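Local coordinates for protein catalase (Corynebacterium glutamicum, PDB 4B7H) that probably breaks down hydrogen peroxide to water and oxygen at its haem iron, binds NADPH, and is inhibited by nitric oxide, at residues E185-V190 against D451-P456; W288-L293 against V445-D450. All coordinates share one frame; numbering follows the deposited sequence.

Contact 1: residues E185-V190 against D451-P456; sequences ESAHQV and DDFIQP. With NDP (NADPH dihydro-nicotinamide-adenine-dinucleotide phosphate), chain H.
H188 packs against Q455 and P456, and A187 against P456 and F453, so that helix 187-194 meets the first turn of helix 454-463 beside the NADPH pocket of this catalase. An Asx motif leads into the second helix: D451 OD1 receives I454 N at 2.7 Å on its syn lone pair, and F453 holds the N-cap position. The tight part lies round the imidazole. Q455 CB sits over one face, 3.8 Å from the H188 ring centroid, in a CH-pi contact, while P456 CD lies 3.8 Å from H188 CB. The Q455 amide stands almost upright to the ring (81°) and sends OE1 to T296 N; H188 ND1 bonds T294 O instead. The E185/D452 end is joined through water, not by a direct hydrogen bond: one molecule bridges the two carbonyl oxygens and H188 N. Nearby F453, partly exposed, offers little more than CD1 and CE1 to A187 CB, and the D452 carboxylate turns to R150 and to S417 of the second subunit. With its CG anti to the backbone N (chi1 -164°), H188 reaches the cofactor ribose, where NE2 and O2D of NADPH share a 2.7 Å hydrogen bond.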
ATOM      1  N   GLU A 185      -3.199 -33.350 -17.668  1.00  9.53           N
ATOM      2  CA  GLU A 185      -3.237 -32.391 -18.772  1.00 10.21           C
ATOM      3  C   GLU A 185      -1.881 -31.688 -18.956  1.00  9.06           C
ATOM      4  O   GLU A 185      -1.602 -31.132 -20.031  1.00  9.82           O
ATOM      5  CB  GLU A 185      -4.353 -31.357 -18.573  1.00 10.80           C
ATOM      6  CG  GLU A 185      -4.209 -30.464 -17.337  1.00  9.97           C
ATOM      7  CD  GLU A 185      -5.043 -30.950 -16.167  1.00  9.61           C
ATOM      8  OE1 GLU A 185      -4.993 -32.162 -15.862  1.00 11.53           O
ATOM      9  OE2 GLU A 185      -5.770 -30.123 -15.560  1.00  9.78           O
ATOM     10  N   SER A 186      -1.045 -31.733 -17.913  1.00  8.87           N
ATOM     11  CA  SER A 186       0.303 -31.158 -17.933  1.00  9.50           C
ATOM     12  C   SER A 186       1.301 -31.896 -18.835  1.00  9.73           C
ATOM     13  O   SER A 186       2.387 -31.383 -19.098  1.00  9.80           O
ATOM     14  CB  SER A 186       0.869 -31.126 -16.508  1.00 10.07           C
ATOM     15  OG  SER A 186       1.100 -32.444 -16.014  1.00  9.35           O
ATOM     16  N   ALA A 187       0.949 -33.092 -19.300  1.00 10.20           N
ATOM     17  CA  ALA A 187       1.930 -33.941 -19.973  1.00 10.19           C
ATOM     18  C   ALA A 187       2.563 -33.310 -21.216  1.00 10.10           C
ATOM     19  O   ALA A 187       3.761 -33.467 -21.449  1.00  9.99           O
ATOM     20  CB  ALA A 187       1.337 -35.304 -20.288  1.00 11.46           C
ATOM     21  N   HIS A 188       1.778 -32.594 -22.014  1.00  9.75           N
ATOM     22  CA  HIS A 188       2.351 -31.990 -23.213  1.00 10.34           C
ATOM     23  C   HIS A 188       3.469 -31.020 -22.859  1.00 11.43           C
ATOM     24  O   HIS A 188       4.599 -31.148 -23.350  1.00  9.57           O
ATOM     25  CB  HIS A 188       1.285 -31.288 -24.061  1.00 10.43           C
ATOM     26  CG  HIS A 188       1.741 -30.989 -25.455  1.00 11.08           C
ATOM     27  ND1 HIS A 188       0.925 -30.402 -26.397  1.00 10.82           N
ATOM     28  CD2 HIS A 188       2.931 -31.197 -26.067  1.00 11.03           C
ATOM     29  CE1 HIS A 188       1.593 -30.263 -27.530  1.00 11.13           C
ATOM     30  NE2 HIS A 188       2.811 -30.745 -27.358  1.00 11.46           N
ATOM     31  N   GLN A 189       3.174 -30.067 -21.983  1.00 10.34           N
ATOM     32  CA  GLN A 189       4.173 -29.063 -21.656  1.00  9.12           C
ATOM     33  C   GLN A 189       5.330 -29.621 -20.827  1.00  8.71           C
ATOM     34  O   GLN A 189       6.472 -29.182 -20.984  1.00  9.16           O
ATOM     35  CB  GLN A 189       3.549 -27.852 -20.960  1.00  8.68           C
ATOM     36  CG  GLN A 189       4.583 -26.828 -20.524  1.00  9.30           C
ATOM     37  CD  GLN A 189       5.413 -26.296 -21.678  1.00 11.24           C
ATOM     38  OE1 GLN A 189       4.955 -26.256 -22.818  1.00 14.88           O
ATOM     39  NE2 GLN A 189       6.634 -25.859 -21.382  1.00 11.91           N
ATOM     40  N   VAL A 190       5.057 -30.593 -19.957  1.00  9.03           N
ATOM     41  CA  VAL A 190       6.150 -31.172 -19.182  1.00 10.09           C
ATOM     42  C   VAL A 190       7.143 -31.897 -20.100  1.00  9.98           C
ATOM     43  O   VAL A 190       8.358 -31.820 -19.892  1.00  9.73           O
ATOM     44  CB  VAL A 190       5.643 -32.070 -18.036  1.00  8.78           C
ATOM     45  CG1 VAL A 190       6.805 -32.730 -17.324  1.00  9.50           C
ATOM     46  CG2 VAL A 190       4.832 -31.240 -17.047  1.00 10.53           C
ATOM     47  N   ASP A 451      -6.911 -36.040 -25.937  1.00 12.10           N
ATOM     48  CA  ASP A 451      -6.583 -36.695 -24.672  1.00 11.86           C
ATOM     49  C   ASP A 451      -5.396 -35.926 -24.091  1.00 11.96           C
ATOM     50  O   ASP A 451      -4.961 -34.929 -24.675  1.00 14.42           O
ATOM     51  CB  ASP A 451      -6.281 -38.200 -24.852  1.00 13.18           C
ATOM     52  CG  ASP A 451      -4.830 -38.483 -25.216  1.00 17.75           C
ATOM     53  OD1 ASP A 451      -4.196 -37.667 -25.911  1.00 17.23           O
ATOM     54  OD2 ASP A 451      -4.314 -39.537 -24.794  1.00 26.44           O
ATOM     55  N   ASP A 452      -4.860 -36.380 -22.964  1.00 10.74           N
ATOM     56  CA  ASP A 452      -3.770 -35.649 -22.315  1.00 10.51           C
ATOM     57  C   ASP A 452      -2.377 -36.050 -22.798  1.00 11.39           C
ATOM     58  O   ASP A 452      -1.400 -35.377 -22.479  1.00 11.26           O
ATOM     59  CB  ASP A 452      -3.838 -35.820 -20.795  1.00 10.75           C
ATOM     60  CG  ASP A 452      -5.055 -35.153 -20.182  1.00 11.29           C
ATOM     61  OD1 ASP A 452      -5.570 -34.173 -20.766  1.00 10.14           O
ATOM     62  OD2 ASP A 452      -5.492 -35.593 -19.099  1.00 11.72           O
ATOM     63  N   PHE A 453      -2.282 -37.132 -23.564  1.00 11.49           N
ATOM     64  CA  PHE A 453      -0.986 -37.736 -23.848  1.00 11.42           C
ATOM     65  C   PHE A 453      -0.578 -37.862 -25.312  1.00 12.19           C
ATOM     66  O   PHE A 453       0.601 -38.065 -25.591  1.00 11.55           O
ATOM     67  CB  PHE A 453      -0.890 -39.115 -23.184  1.00 12.07           C
ATOM     68  CG  PHE A 453      -0.969 -39.061 -21.690  1.00 12.35           C
ATOM     69  CD1 PHE A 453       0.124 -38.652 -20.947  1.00 14.37           C
ATOM     70  CD2 PHE A 453      -2.146 -39.399 -21.029  1.00 13.74           C
ATOM     71  CE1 PHE A 453       0.055 -38.595 -19.565  1.00 13.88           C
ATOM     72  CE2 PHE A 453      -2.226 -39.333 -19.649  1.00 14.42           C
ATOM     73  CZ  PHE A 453      -1.119 -38.935 -18.916  1.00 15.61           C
ATOM     74  N   ILE A 454      -1.522 -37.759 -26.245  1.00 12.64           N
ATOM     75  CA  ILE A 454      -1.183 -38.039 -27.643  1.00 13.27           C
ATOM     76  C   ILE A 454      -0.159 -37.058 -28.218  1.00 12.80           C
ATOM     77  O   ILE A 454       0.784 -37.466 -28.898  1.00 12.99           O
ATOM     78  CB  ILE A 454      -2.431 -38.168 -28.559  1.00 14.34           C
ATOM     79  CG1 ILE A 454      -2.029 -38.748 -29.920  1.00 18.79           C
ATOM     80  CG2 ILE A 454      -3.157 -36.827 -28.722  1.00 15.27           C
ATOM     81  CD1 ILE A 454      -1.316 -40.075 -29.818  1.00 28.05           C
ATOM     82  N   GLN A 455      -0.319 -35.771 -27.937  1.00 11.42           N
ATOM     83  CA  GLN A 455       0.599 -34.793 -28.513  1.00 10.93           C
ATOM     84  C   GLN A 455       2.056 -34.904 -28.028  1.00 11.68           C
ATOM     85  O   GLN A 455       2.966 -34.859 -28.847  1.00 12.33           O
ATOM     86  CB  GLN A 455       0.042 -33.366 -28.414  1.00 12.36           C
ATOM     87  CG  GLN A 455      -1.158 -33.133 -29.348  1.00 12.01           C
ATOM     88  CD  GLN A 455      -1.394 -31.671 -29.630  1.00 12.23           C
ATOM     89  OE1 GLN A 455      -0.969 -30.811 -28.869  1.00 13.51           O
ATOM     90  NE2 GLN A 455      -2.068 -31.378 -30.729  1.00 12.78           N
ATOM     91  N   PRO A 456       2.290 -35.058 -26.708  1.00 11.78           N
ATOM     92  CA  PRO A 456       3.695 -35.296 -26.345  1.00 10.93           C
ATOM     93  C   PRO A 456       4.195 -36.645 -26.854  1.00 10.88           C
ATOM     94  O   PRO A 456       5.394 -36.791 -27.098  1.00 12.33           O
ATOM     95  CB  PRO A 456       3.684 -35.270 -24.807  1.00 12.18           C
ATOM     96  CG  PRO A 456       2.248 -35.491 -24.418  1.00 11.48           C
ATOM     97  CD  PRO A 456       1.450 -34.840 -25.515  1.00 10.67           C
TER
HETATM   98  PA  NDP H1520       6.032 -30.518 -37.230  1.00 19.80           P
HETATM   99  O1A NDP H1520       7.058 -31.501 -37.658  1.00 21.02           O
HETATM  100  O2A NDP H1520       5.485 -29.721 -38.364  1.00 21.48           O
HETATM  101  O5B NDP H1520       6.696 -29.544 -36.147  1.00 20.25           O
HETATM  102  C5B NDP H1520       7.433 -30.073 -35.071  1.00 17.75           C
HETATM  103  C4B NDP H1520       7.860 -28.891 -34.216  1.00 18.07           C
HETATM  104  O4B NDP H1520       8.581 -29.369 -33.090  1.00 16.70           O
HETATM  105  C3B NDP H1520       8.773 -27.944 -34.997  1.00 18.82           C
HETATM  106  O3B NDP H1520       8.404 -26.602 -34.741  1.00 20.05           O
HETATM  107  C2B NDP H1520      10.140 -28.276 -34.427  1.00 16.06           C
HETATM  108  O2B NDP H1520      11.109 -27.250 -34.534  1.00 18.78           O
HETATM  109  C1B NDP H1520       9.766 -28.616 -32.992  1.00 16.89           C
HETATM  110  N9A NDP H1520      10.859 -29.262 -32.240  1.00 16.35           N
HETATM  111  C8A NDP H1520      12.008 -29.817 -32.745  1.00 16.32           C
HETATM  112  N7A NDP H1520      12.759 -30.276 -31.718  1.00 17.09           N
HETATM  113  C5A NDP H1520      12.106 -30.017 -30.557  1.00 17.72           C
HETATM  114  C6A NDP H1520      12.422 -30.272 -29.224  1.00 17.25           C
HETATM  115  N6A NDP H1520      13.676 -30.561 -28.877  1.00 16.92           N
HETATM  116  N1A NDP H1520      11.535 -29.894 -28.243  1.00 17.73           N
HETATM  117  C2A NDP H1520      10.354 -29.261 -28.573  1.00 19.55           C
HETATM  118  N3A NDP H1520      10.048 -29.007 -29.896  1.00 17.61           N
HETATM  119  C4A NDP H1520      10.912 -29.380 -30.873  1.00 16.52           C
HETATM  120  O3  NDP H1520       4.873 -31.319 -36.429  1.00 19.49           O
HETATM  121  PN  NDP H1520       3.557 -30.646 -35.777  1.00 18.28           P
HETATM  122  O1N NDP H1520       3.535 -29.176 -36.022  1.00 17.58           O
HETATM  123  O2N NDP H1520       2.413 -31.497 -36.187  1.00 19.92           O
HETATM  124  O5D NDP H1520       3.771 -30.885 -34.199  1.00 18.18           O
HETATM  125  C5D NDP H1520       4.294 -32.114 -33.731  1.00 15.88           C
HETATM  126  C4D NDP H1520       4.721 -31.959 -32.286  1.00 17.19           C
HETATM  127  O4D NDP H1520       5.754 -30.997 -32.219  1.00 16.76           O
HETATM  128  C3D NDP H1520       3.582 -31.438 -31.423  1.00 16.88           C
HETATM  129  O3D NDP H1520       2.845 -32.502 -30.839  1.00 19.64           O
HETATM  130  C2D NDP H1520       4.300 -30.571 -30.403  1.00 15.76           C
HETATM  131  O2D NDP H1520       4.613 -31.339 -29.274  1.00 16.39           O
HETATM  132  C1D NDP H1520       5.616 -30.176 -31.066  1.00 15.89           C
HETATM  133  N1N NDP H1520       5.632 -28.747 -31.449  1.00 15.98           N
HETATM  134  C2N NDP H1520       4.558 -28.234 -32.116  1.00 17.90           C
HETATM  135  C3N NDP H1520       4.498 -26.907 -32.514  1.00 17.38           C
HETATM  136  C7N NDP H1520       3.269 -26.440 -33.223  1.00 18.47           C
HETATM  137  O7N NDP H1520       2.889 -25.101 -33.087  1.00 19.56           O
HETATM  138  N7N NDP H1520       2.551 -27.295 -33.943  1.00 19.91           N
HETATM  139  C4N NDP H1520       5.624 -25.932 -32.239  1.00 15.96           C
HETATM  140  C5N NDP H1520       6.751 -26.597 -31.503  1.00 15.78           C
HETATM  141  C6N NDP H1520       6.705 -27.946 -31.146  1.00 16.83           C
HETATM  142  P2B NDP H1520      12.145 -27.220 -35.774  1.00 19.04           P
HETATM  143  O1X NDP H1520      12.864 -28.553 -35.813  1.00 21.55           O
HETATM  144  O2X NDP H1520      11.354 -26.985 -37.043  1.00 20.64           O
HETATM  145  O3X NDP H1520      13.108 -26.075 -35.517  1.00 21.13           O
HETATM  146  O   HOH W   1      -1.299 -32.663 -22.274  1.00 11.69           O

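Contact 2: residues W288-L293 against V445-D450; sequences WNPFDL and VKHQDD
N289 and D450 carry most of the hydrogen bonding between two loops, 288-293 and 445-450, each of which contains a type I beta turn (N289 to D292, H447 to D450). N289 N donates to D450 OD1 at 2.9 Å, meeting its syn lone pair in a fairly straight bond (162°). The other oxygen, D450 OD2, also accepts H447 N of its own loop, at 2.8 Å, from above the carboxylate plane. Farther along, N289 ND2 reaches V445 O at 2.9 Å, with the acceptor lying in the amide plane, and a water joins the same ND2 to V445 N. N289 OD1 closes an Asx turn onto F291 N, so both ends of the amide are engaged. A weak bond runs from W288 NE1 to D449 O at 3.0 Å, bent at 123°.

Ring contacts form the second group. N289 CA lies over the centre of the H447 imidazole, 3.6 Å from its centroid, as a CH-pi contact, and P290 CD comes within 3.5 Å of H447 CE1. H447 ND1 bonds Y286 O, which helps to fix the ring's rotation. W288 turns the edge of its indole to D450 OD1.

One buried carboxylate thus organises the turn of its own loop while gripping the opposite backbone; the two peptide N-H groups would probably help stabilise its negative charge.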
ATOM      1  N   TRP A 288      -8.222 -31.940 -33.112  1.00 12.52           N
ATOM      2  CA  TRP A 288      -8.053 -31.512 -31.722  1.00 12.12           C
ATOM      3  C   TRP A 288      -8.920 -30.296 -31.433  1.00 11.09           C
ATOM      4  O   TRP A 288      -9.234 -29.517 -32.340  1.00 12.66           O
ATOM      5  CB  TRP A 288      -6.584 -31.184 -31.428  1.00 12.40           C
ATOM      6  CG  TRP A 288      -5.735 -32.404 -31.336  1.00 12.28           C
ATOM      7  CD1 TRP A 288      -5.861 -33.420 -30.433  1.00 12.92           C
ATOM      8  CD2 TRP A 288      -4.632 -32.758 -32.190  1.00 12.14           C
ATOM      9  NE1 TRP A 288      -4.902 -34.379 -30.667  1.00 11.91           N
ATOM     10  CE2 TRP A 288      -4.132 -33.995 -31.733  1.00 12.61           C
ATOM     11  CE3 TRP A 288      -4.014 -32.141 -33.278  1.00 15.03           C
ATOM     12  CZ2 TRP A 288      -3.042 -34.633 -32.341  1.00 13.54           C
ATOM     13  CZ3 TRP A 288      -2.931 -32.773 -33.877  1.00 14.28           C
ATOM     14  CH2 TRP A 288      -2.460 -34.007 -33.409  1.00 13.77           C
ATOM     15  N   ASN A 289      -9.305 -30.114 -30.173  1.00 11.28           N
ATOM     16  CA  ASN A 289     -10.028 -28.901 -29.807  1.00 11.33           C
ATOM     17  C   ASN A 289      -9.111 -27.704 -30.046  1.00 10.50           C
ATOM     18  O   ASN A 289      -8.011 -27.647 -29.493  1.00 11.72           O
ATOM     19  CB  ASN A 289     -10.465 -28.953 -28.344  1.00 10.87           C
ATOM     20  CG  ASN A 289     -11.344 -27.771 -27.952  1.00 11.39           C
ATOM     21  OD1 ASN A 289     -10.950 -26.614 -28.093  1.00 12.11           O
ATOM     22  ND2 ASN A 289     -12.541 -28.064 -27.453  1.00 11.83           N
ATOM     23  N   PRO A 290      -9.548 -26.749 -30.887  1.00 11.55           N
ATOM     24  CA  PRO A 290      -8.636 -25.679 -31.307  1.00 11.84           C
ATOM     25  C   PRO A 290      -8.438 -24.591 -30.252  1.00 11.00           C
ATOM     26  O   PRO A 290      -7.613 -23.706 -30.461  1.00 11.72           O
ATOM     27  CB  PRO A 290      -9.314 -25.115 -32.562  1.00 13.18           C
ATOM     28  CG  PRO A 290     -10.756 -25.403 -32.372  1.00 15.57           C
ATOM     29  CD  PRO A 290     -10.831 -26.704 -31.616  1.00 11.84           C
ATOM     30  N   PHE A 291      -9.169 -24.679 -29.144  1.00  9.87           N
ATOM     31  CA  PHE A 291      -9.137 -23.667 -28.088  1.00 10.67           C
ATOM     32  C   PHE A 291      -8.512 -24.186 -26.792  1.00 10.12           C
ATOM     33  O   PHE A 291      -8.449 -23.462 -25.800  1.00 10.82           O
ATOM     34  CB  PHE A 291     -10.557 -23.167 -27.805  1.00 10.77           C
ATOM     35  CG  PHE A 291     -11.322 -22.793 -29.044  1.00 11.15           C
ATOM     36  CD1 PHE A 291     -10.832 -21.818 -29.910  1.00 11.94           C
ATOM     37  CD2 PHE A 291     -12.529 -23.412 -29.342  1.00 12.46           C
ATOM     38  CE1 PHE A 291     -11.542 -21.468 -31.054  1.00 14.00           C
ATOM     39  CE2 PHE A 291     -13.243 -23.067 -30.483  1.00 14.97           C
ATOM     40  CZ  PHE A 291     -12.747 -22.093 -31.337  1.00 13.95           C
ATOM     41  N   ASP A 292      -8.080 -25.449 -26.804  1.00  9.78           N
ATOM     42  CA  ASP A 292      -7.438 -26.101 -25.663  1.00  9.70           C
ATOM     43  C   ASP A 292      -5.959 -25.773 -25.725  1.00  9.79           C
ATOM     44  O   ASP A 292      -5.258 -26.217 -26.637  1.00 10.16           O
ATOM     45  CB  ASP A 292      -7.657 -27.618 -25.765  1.00 10.89           C
ATOM     46  CG  ASP A 292      -6.991 -28.409 -24.642  1.00 10.70           C
ATOM     47  OD1 ASP A 292      -6.221 -27.842 -23.832  1.00 10.85           O
ATOM     48  OD2 ASP A 292      -7.236 -29.635 -24.573  1.00 11.71           O
ATOM     49  N   LEU A 293      -5.491 -24.969 -24.770  1.00  9.38           N
ATOM     50  CA  LEU A 293      -4.103 -24.525 -24.741  1.00  9.62           C
ATOM     51  C   LEU A 293      -3.090 -25.672 -24.738  1.00  9.73           C
ATOM     52  O   LEU A 293      -1.968 -25.518 -25.251  1.00  9.76           O
ATOM     53  CB  LEU A 293      -3.893 -23.626 -23.523  1.00 10.28           C
ATOM     54  CG  LEU A 293      -2.504 -23.045 -23.274  1.00  9.55           C
ATOM     55  CD1 LEU A 293      -2.022 -22.214 -24.471  1.00 10.46           C
ATOM     56  CD2 LEU A 293      -2.534 -22.223 -21.993  1.00 10.04           C
ATOM     57  N   VAL A 445     -15.366 -29.092 -25.385  1.00 11.69           N
ATOM     58  CA  VAL A 445     -15.957 -29.924 -26.431  1.00 11.98           C
ATOM     59  C   VAL A 445     -14.922 -30.965 -26.867  1.00 12.03           C
ATOM     60  O   VAL A 445     -13.754 -30.632 -27.099  1.00 12.68           O
ATOM     61  CB  VAL A 445     -16.442 -29.073 -27.625  1.00 12.42           C
ATOM     62  CG1 VAL A 445     -16.938 -29.958 -28.759  1.00 14.13           C
ATOM     63  CG2 VAL A 445     -17.538 -28.133 -27.168  1.00 13.45           C
ATOM     64  N   LYS A 446     -15.339 -32.228 -26.938  1.00 12.62           N
ATOM     65  CA  LYS A 446     -14.397 -33.314 -27.179  1.00 13.23           C
ATOM     66  C   LYS A 446     -14.229 -33.559 -28.666  1.00 13.59           C
ATOM     67  O   LYS A 446     -15.168 -33.969 -29.354  1.00 15.95           O
ATOM     68  CB  LYS A 446     -14.847 -34.598 -26.477  1.00 15.39           C
ATOM     69  CG  LYS A 446     -13.798 -35.712 -26.470  1.00 20.12           C
ATOM     70  CD  LYS A 446     -14.214 -36.843 -25.541  1.00 26.78           C
ATOM     71  CE  LYS A 446     -13.136 -37.915 -25.434  1.00 31.45           C
ATOM     72  NZ  LYS A 446     -13.082 -38.776 -26.641  1.00 38.02           N
ATOM     73  N   HIS A 447     -13.025 -33.303 -29.157  1.00 12.59           N
ATOM     74  CA  HIS A 447     -12.689 -33.597 -30.539  1.00 13.35           C
ATOM     75  C   HIS A 447     -12.067 -34.991 -30.645  1.00 14.26           C
ATOM     76  O   HIS A 447     -11.660 -35.582 -29.644  1.00 15.50           O
ATOM     77  CB  HIS A 447     -11.768 -32.520 -31.114  1.00 11.27           C
ATOM     78  CG  HIS A 447     -12.432 -31.189 -31.288  1.00 11.80           C
ATOM     79  ND1 HIS A 447     -12.369 -30.471 -32.463  1.00 11.80           N
ATOM     80  CD2 HIS A 447     -13.167 -30.440 -30.429  1.00 12.10           C
ATOM     81  CE1 HIS A 447     -13.044 -29.344 -32.325  1.00 12.16           C
ATOM     82  NE2 HIS A 447     -13.537 -29.299 -31.099  1.00 12.97           N
ATOM     83  N   GLN A 448     -12.013 -35.503 -31.870  1.00 14.16           N
ATOM     84  CA  GLN A 448     -11.652 -36.890 -32.157  1.00 15.47           C
ATOM     85  C   GLN A 448     -10.403 -37.387 -31.430  1.00 14.45           C
ATOM     86  O   GLN A 448     -10.392 -38.483 -30.856  1.00 16.83           O
ATOM     87  CB  GLN A 448     -11.471 -37.033 -33.667  1.00 19.70           C
ATOM     88  CG  GLN A 448     -11.166 -38.423 -34.162  1.00 24.41           C
ATOM     89  CD  GLN A 448     -11.141 -38.468 -35.677  1.00 41.08           C
ATOM     90  OE1 GLN A 448     -10.079 -38.403 -36.294  1.00 61.72           O
ATOM     91  NE2 GLN A 448     -12.317 -38.556 -36.286  1.00 36.32           N
ATOM     92  N   ASP A 449      -9.351 -36.577 -31.439  1.00 14.57           N
ATOM     93  CA  ASP A 449      -8.077 -37.033 -30.903  1.00 14.01           C
ATOM     94  C   ASP A 449      -7.695 -36.357 -29.580  1.00 12.79           C
ATOM     95  O   ASP A 449      -6.527 -36.374 -29.189  1.00 13.67           O
ATOM     96  CB  ASP A 449      -6.971 -36.853 -31.951  1.00 15.60           C
ATOM     97  CG  ASP A 449      -7.168 -37.738 -33.171  1.00 18.25           C
ATOM     98  OD1 ASP A 449      -7.744 -38.832 -33.020  1.00 22.66           O
ATOM     99  OD2 ASP A 449      -6.745 -37.346 -34.281  1.00 18.62           O
ATOM    100  N   ASP A 450      -8.669 -35.766 -28.887  1.00 12.32           N
ATOM    101  CA  ASP A 450      -8.374 -35.103 -27.619  1.00 12.69           C
ATOM    102  C   ASP A 450      -8.116 -36.099 -26.495  1.00 12.22           C
ATOM    103  O   ASP A 450      -8.989 -36.890 -26.141  1.00 15.22           O
ATOM    104  CB  ASP A 450      -9.524 -34.184 -27.192  1.00 11.66           C
ATOM    105  CG  ASP A 450      -9.610 -32.913 -28.012  1.00 12.31           C
ATOM    106  OD1 ASP A 450      -8.598 -32.500 -28.615  1.00 12.09           O
ATOM    107  OD2 ASP A 450     -10.699 -32.305 -28.024  1.00 13.36           O
TER
HETATM  108  O   HOH W   2     -14.566 -26.277 -26.281  1.00 12.04           O

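How the contacts relate
Contact 2 is nested within the chain loop closed by contact 1: the order is 185-190, 288-293, 445-450, then directly 451-456. Their centres lie about 12 Å apart, on the same side of the chain's centre. Contact 1 joins helix 187-194 to helix 454-463, whereas contact 2 ties the approach to that second helix to the loop between strands 270-279 and 305-314 of the antiparallel sheet. The two meet directly where Q455 NE2 lies 3.3 Å from W288 CD2 and I454 CG2 lies against the indole NE1. The C-terminal region, with its helix 454-463, is thereby anchored to the catalase core at two adjoining places, the first of them lining the NADPH pocket, and both contacts also touch the second subunit.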